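Local coordinates for protein packaging enzyme P4 (Pseudomonas phage phi13, PDB 4BLP) that probably hydrolyses NTP as a hexameric, RecA-like packaging motor of a double-stranded RNA phage, driving RNA into the viral capsid, at residues S126-H137 with S241-L252. Residues are numbered along the deposited sequence; the frame is centred on the assembly and turned at random.
Sequences SVRPVASLSSVH and SLNNICAELGVL
With CG of N244 anti to its carbonyl carbon, beside the backbone N (chi1 -73°), the carboxamide is carried to the backbone of V127; there ND2 donates to V127 O at 3.0 Å. The bond is nearly straight at the hydrogen (161°) and lies close to the N244 amide plane, but it reaches the oxygen from above the carbonyl plane. V127, with CG1 anti to its backbone N (chi1 174°), sets that methyl alongside N244 CB at 3.6 Å and turns CG2 to I245 CG1, crossing the isoleucine at about a right angle. N243 ND2 donates to N244 OD1, which helps fix the rotation of the amide. Both ends of that amide also bond to a second subunit, ND2 to its E176 O and OD1 to its G178 N, so this buried side chain ties the loop to helix 233-248 and to the subunit interface of the hexamer. In the RecA-like P-loop NTPase core, this helix leads through a Schellman motif at G250 into strand 252-257, in the parallel part of the central mixed sheet, and segment 126-137 runs along the helix. A water donates to both R128 O and E248 OE1, bridging the two segments. V130 presses CG2 against the last helical turn, 3.6 Å from E248 N and 3.9 Å from A247 CB. At the end of the type I turn S132-S135, S135 OG packs on G250 CA. H137 receives L252 CB over one ring face, 3.8 Å from the centroid in a CH-pi contact, while its NE2 makes a weak, bent bond to G250 O, which sits at the ring edge. L252 N donates to a bound glycerol, probably from the crystallisation liquor, that lies beside this histidine.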
loop_
_atom_site.group_PDB
_atom_site.type_symbol
_atom_site.label_atom_id
_atom_site.label_comp_id
_atom_site.label_asym_id
_atom_site.label_seq_id
_atom_site.Cartn_x
_atom_site.Cartn_y
_atom_site.Cartn_z
ATOM N N SER D 126 -9.623 -8.037 20.898
ATOM C CA SER D 126 -10.380 -9.270 20.717
ATOM C C SER D 126 -11.598 -9.153 21.638
ATOM O O SER D 126 -11.946 -8.035 22.101
ATOM C CB SER D 126 -9.482 -10.488 21.006
ATOM O OG SER D 126 -10.196 -11.694 20.770
ATOM N N VAL D 127 -12.228 -10.294 21.991
ATOM C CA VAL D 127 -13.377 -10.296 22.902
ATOM C C VAL D 127 -13.049 -11.279 24.017
ATOM O O VAL D 127 -12.482 -12.348 23.733
ATOM C CB VAL D 127 -14.684 -10.693 22.157
ATOM C CG1 VAL D 127 -15.854 -10.833 23.126
ATOM C CG2 VAL D 127 -15.019 -9.672 21.037
ATOM N N ARG D 128 -13.312 -10.897 25.267
ATOM C CA ARG D 128 -12.983 -11.754 26.435
ATOM C C ARG D 128 -13.556 -13.157 26.259
ATOM O O ARG D 128 -14.759 -13.284 26.029
ATOM C CB ARG D 128 -13.569 -11.145 27.720
ATOM C CG ARG D 128 -12.813 -9.942 28.203
ATOM C CD ARG D 128 -13.468 -9.250 29.395
ATOM N NE ARG D 128 -12.791 -7.967 29.631
ATOM C CZ ARG D 128 -13.104 -6.820 29.024
ATOM N NH1 ARG D 128 -14.137 -6.758 28.187
ATOM N NH2 ARG D 128 -12.386 -5.731 29.244
ATOM N N PRO D 129 -12.712 -14.206 26.296
ATOM C CA PRO D 129 -13.251 -15.577 26.176
ATOM C C PRO D 129 -14.070 -15.926 27.424
ATOM O O PRO D 129 -13.616 -15.691 28.554
ATOM C CB PRO D 129 -11.996 -16.468 26.092
ATOM C CG PRO D 129 -10.834 -15.549 25.935
ATOM C CD PRO D 129 -11.236 -14.188 26.416
ATOM N N VAL D 130 -15.252 -16.517 27.232
ATOM C CA VAL D 130 -16.100 -16.959 28.375
ATOM C C VAL D 130 -16.763 -18.296 27.997
ATOM O O VAL D 130 -16.954 -18.575 26.817
ATOM C CB VAL D 130 -17.187 -15.912 28.803
ATOM C CG1 VAL D 130 -16.573 -14.561 29.207
ATOM C CG2 VAL D 130 -18.234 -15.704 27.718
ATOM N N ALA D 131 -17.157 -19.077 28.990
ATOM C CA ALA D 131 -17.934 -20.301 28.765
ATOM C C ALA D 131 -18.737 -20.570 29.989
ATOM O O ALA D 131 -18.308 -20.209 31.094
ATOM C CB ALA D 131 -17.041 -21.493 28.444
ATOM N N SER D 132 -19.903 -21.182 29.817
ATOM C CA SER D 132 -20.740 -21.533 30.959
ATOM C C SER D 132 -21.472 -22.813 30.689
ATOM O O SER D 132 -22.011 -22.996 29.596
ATOM C CB SER D 132 -21.727 -20.410 31.272
ATOM O OG SER D 132 -22.577 -20.746 32.357
ATOM N N LEU D 133 -21.520 -23.690 31.704
ATOM C CA LEU D 133 -22.290 -24.931 31.613
ATOM C C LEU D 133 -23.775 -24.598 31.598
ATOM O O LEU D 133 -24.589 -25.447 31.247
ATOM C CB LEU D 133 -21.970 -25.864 32.797
ATOM C CG LEU D 133 -20.632 -26.593 32.786
ATOM C CD1 LEU D 133 -20.440 -27.377 34.069
ATOM C CD2 LEU D 133 -20.506 -27.509 31.591
ATOM N N SER D 134 -24.126 -23.359 31.998
ATOM C CA SER D 134 -25.508 -22.887 32.083
ATOM C C SER D 134 -26.002 -22.316 30.745
ATOM O O SER D 134 -27.184 -21.964 30.649
ATOM C CB SER D 134 -25.673 -21.877 33.218
ATOM O OG SER D 134 -25.847 -20.546 32.757
ATOM N N SER D 135 -25.110 -22.241 29.716
ATOM C CA SER D 135 -25.469 -21.743 28.401
ATOM C C SER D 135 -24.940 -22.699 27.338
ATOM O O SER D 135 -23.939 -22.418 26.666
ATOM C CB SER D 135 -24.926 -20.328 28.205
ATOM O OG SER D 135 -25.802 -19.416 28.856
ATOM N N VAL D 136 -25.581 -23.883 27.246
ATOM C CA VAL D 136 -25.187 -24.891 26.257
ATOM C C VAL D 136 -26.362 -25.104 25.315
ATOM O O VAL D 136 -27.500 -24.696 25.615
ATOM C CB VAL D 136 -24.617 -26.201 26.840
ATOM C CG1 VAL D 136 -23.345 -25.925 27.642
ATOM C CG2 VAL D 136 -25.662 -26.947 27.679
ATOM N N HIS D 137 -26.083 -25.689 24.149
ATOM C CA HIS D 137 -27.051 -25.727 23.045
ATOM C C HIS D 137 -27.124 -27.059 22.366
ATOM O O HIS D 137 -26.111 -27.730 22.223
ATOM C CB HIS D 137 -26.631 -24.655 22.000
ATOM C CG HIS D 137 -26.630 -23.271 22.572
ATOM N ND1 HIS D 137 -25.489 -22.714 23.167
ATOM C CD2 HIS D 137 -27.669 -22.429 22.753
ATOM C CE1 HIS D 137 -25.873 -21.517 23.604
ATOM N NE2 HIS D 137 -27.175 -21.318 23.409
ATOM N N SER D 241 -13.496 -13.259 17.442
ATOM C CA SER D 241 -14.269 -12.116 18.002
ATOM C C SER D 241 -15.768 -12.393 17.955
ATOM O O SER D 241 -16.460 -12.223 18.978
ATOM C CB SER D 241 -13.940 -10.822 17.250
ATOM O OG SER D 241 -12.585 -10.480 17.490
ATOM N N LEU D 242 -16.270 -12.851 16.787
ATOM C CA LEU D 242 -17.697 -13.159 16.670
ATOM C C LEU D 242 -18.059 -14.318 17.568
ATOM O O LEU D 242 -19.076 -14.270 18.277
ATOM C CB LEU D 242 -18.022 -13.495 15.199
ATOM C CG LEU D 242 -17.861 -12.304 14.257
ATOM C CD1 LEU D 242 -18.037 -12.758 12.788
ATOM C CD2 LEU D 242 -18.937 -11.191 14.597
ATOM N N ASN D 243 -17.195 -15.336 17.606
ATOM C CA ASN D 243 -17.434 -16.460 18.518
ATOM C C ASN D 243 -17.631 -16.010 19.986
ATOM O O ASN D 243 -18.562 -16.442 20.675
ATOM C CB ASN D 243 -16.217 -17.413 18.478
ATOM C CG ASN D 243 -16.482 -18.634 19.316
ATOM O OD1 ASN D 243 -17.128 -19.581 18.846
ATOM N ND2 ASN D 243 -15.978 -18.643 20.571
ATOM N N ASN D 244 -16.736 -15.136 20.458
ATOM C CA ASN D 244 -16.725 -14.759 21.856
ATOM C C ASN D 244 -17.855 -13.776 22.170
ATOM O O ASN D 244 -18.300 -13.736 23.314
ATOM C CB ASN D 244 -15.351 -14.241 22.255
ATOM C CG ASN D 244 -14.321 -15.370 22.347
ATOM O OD1 ASN D 244 -14.650 -16.557 22.148
ATOM N ND2 ASN D 244 -13.060 -15.041 22.654
ATOM N N ILE D 245 -18.315 -13.003 21.202
ATOM C CA ILE D 245 -19.502 -12.140 21.444
ATOM C C ILE D 245 -20.700 -13.084 21.645
ATOM O O ILE D 245 -21.487 -12.912 22.581
ATOM C CB ILE D 245 -19.749 -11.155 20.249
ATOM C CG1 ILE D 245 -18.704 -10.026 20.275
ATOM C CG2 ILE D 245 -21.226 -10.647 20.209
ATOM C CD1 ILE D 245 -18.844 -9.032 21.521
ATOM N N CYS D 246 -20.829 -14.105 20.784
ATOM C CA CYS D 246 -21.930 -15.087 20.958
ATOM C C CYS D 246 -21.832 -15.784 22.338
ATOM O O CYS D 246 -22.851 -15.954 23.025
ATOM C CB CYS D 246 -21.904 -16.129 19.849
ATOM S SG CYS D 246 -22.299 -15.487 18.212
ATOM N N ALA D 247 -20.611 -16.190 22.733
ATOM C CA ALA D 247 -20.406 -16.862 24.018
ATOM C C ALA D 247 -20.825 -15.929 25.161
ATOM O O ALA D 247 -21.497 -16.371 26.090
ATOM C CB ALA D 247 -18.946 -17.296 24.174
ATOM N N GLU D 248 -20.413 -14.641 25.105
ATOM C CA GLU D 248 -20.773 -13.666 26.154
ATOM C C GLU D 248 -22.312 -13.529 26.278
ATOM O O GLU D 248 -22.843 -13.359 27.380
ATOM C CB GLU D 248 -20.127 -12.304 25.815
ATOM C CG GLU D 248 -20.548 -11.170 26.748
ATOM C CD GLU D 248 -20.173 -11.341 28.207
ATOM O OE1 GLU D 248 -19.263 -12.142 28.518
ATOM O OE2 GLU D 248 -20.778 -10.644 29.046
ATOM N N LEU D 249 -23.013 -13.603 25.133
ATOM C CA LEU D 249 -24.476 -13.425 25.084
ATOM C C LEU D 249 -25.236 -14.758 25.287
ATOM O O LEU D 249 -26.471 -14.758 25.280
ATOM C CB LEU D 249 -24.847 -12.768 23.735
ATOM C CG LEU D 249 -24.174 -11.381 23.489
ATOM C CD1 LEU D 249 -24.435 -10.893 22.086
ATOM C CD2 LEU D 249 -24.657 -10.344 24.542
ATOM N N GLY D 250 -24.491 -15.846 25.487
ATOM C CA GLY D 250 -25.050 -17.178 25.739
ATOM C C GLY D 250 -25.854 -17.746 24.572
ATOM O O GLY D 250 -26.799 -18.507 24.775
ATOM N N VAL D 251 -25.449 -17.440 23.345
ATOM C CA VAL D 251 -26.149 -17.932 22.161
ATOM C C VAL D 251 -25.216 -18.752 21.297
ATOM O O VAL D 251 -23.988 -18.665 21.433
ATOM C CB VAL D 251 -26.788 -16.774 21.327
ATOM C CG1 VAL D 251 -27.838 -16.019 22.152
ATOM C CG2 VAL D 251 -25.719 -15.813 20.743
ATOM N N LEU D 252 -25.813 -19.506 20.364
ATOM C CA LEU D 252 -25.045 -20.247 19.369
ATOM C C LEU D 252 -25.506 -19.819 17.986
ATOM O O LEU D 252 -26.717 -19.873 17.700
ATOM C CB LEU D 252 -25.204 -21.775 19.541
ATOM C CG LEU D 252 -24.552 -22.613 18.431
ATOM C CD1 LEU D 252 -23.020 -22.520 18.508
ATOM C CD2 LEU D 252 -24.931 -24.101 18.601
HETATM O O HOH W 1 -16.482 -14.860 25.153
HETATM O O HOH W 2 -16.927 -11.743 26.707
#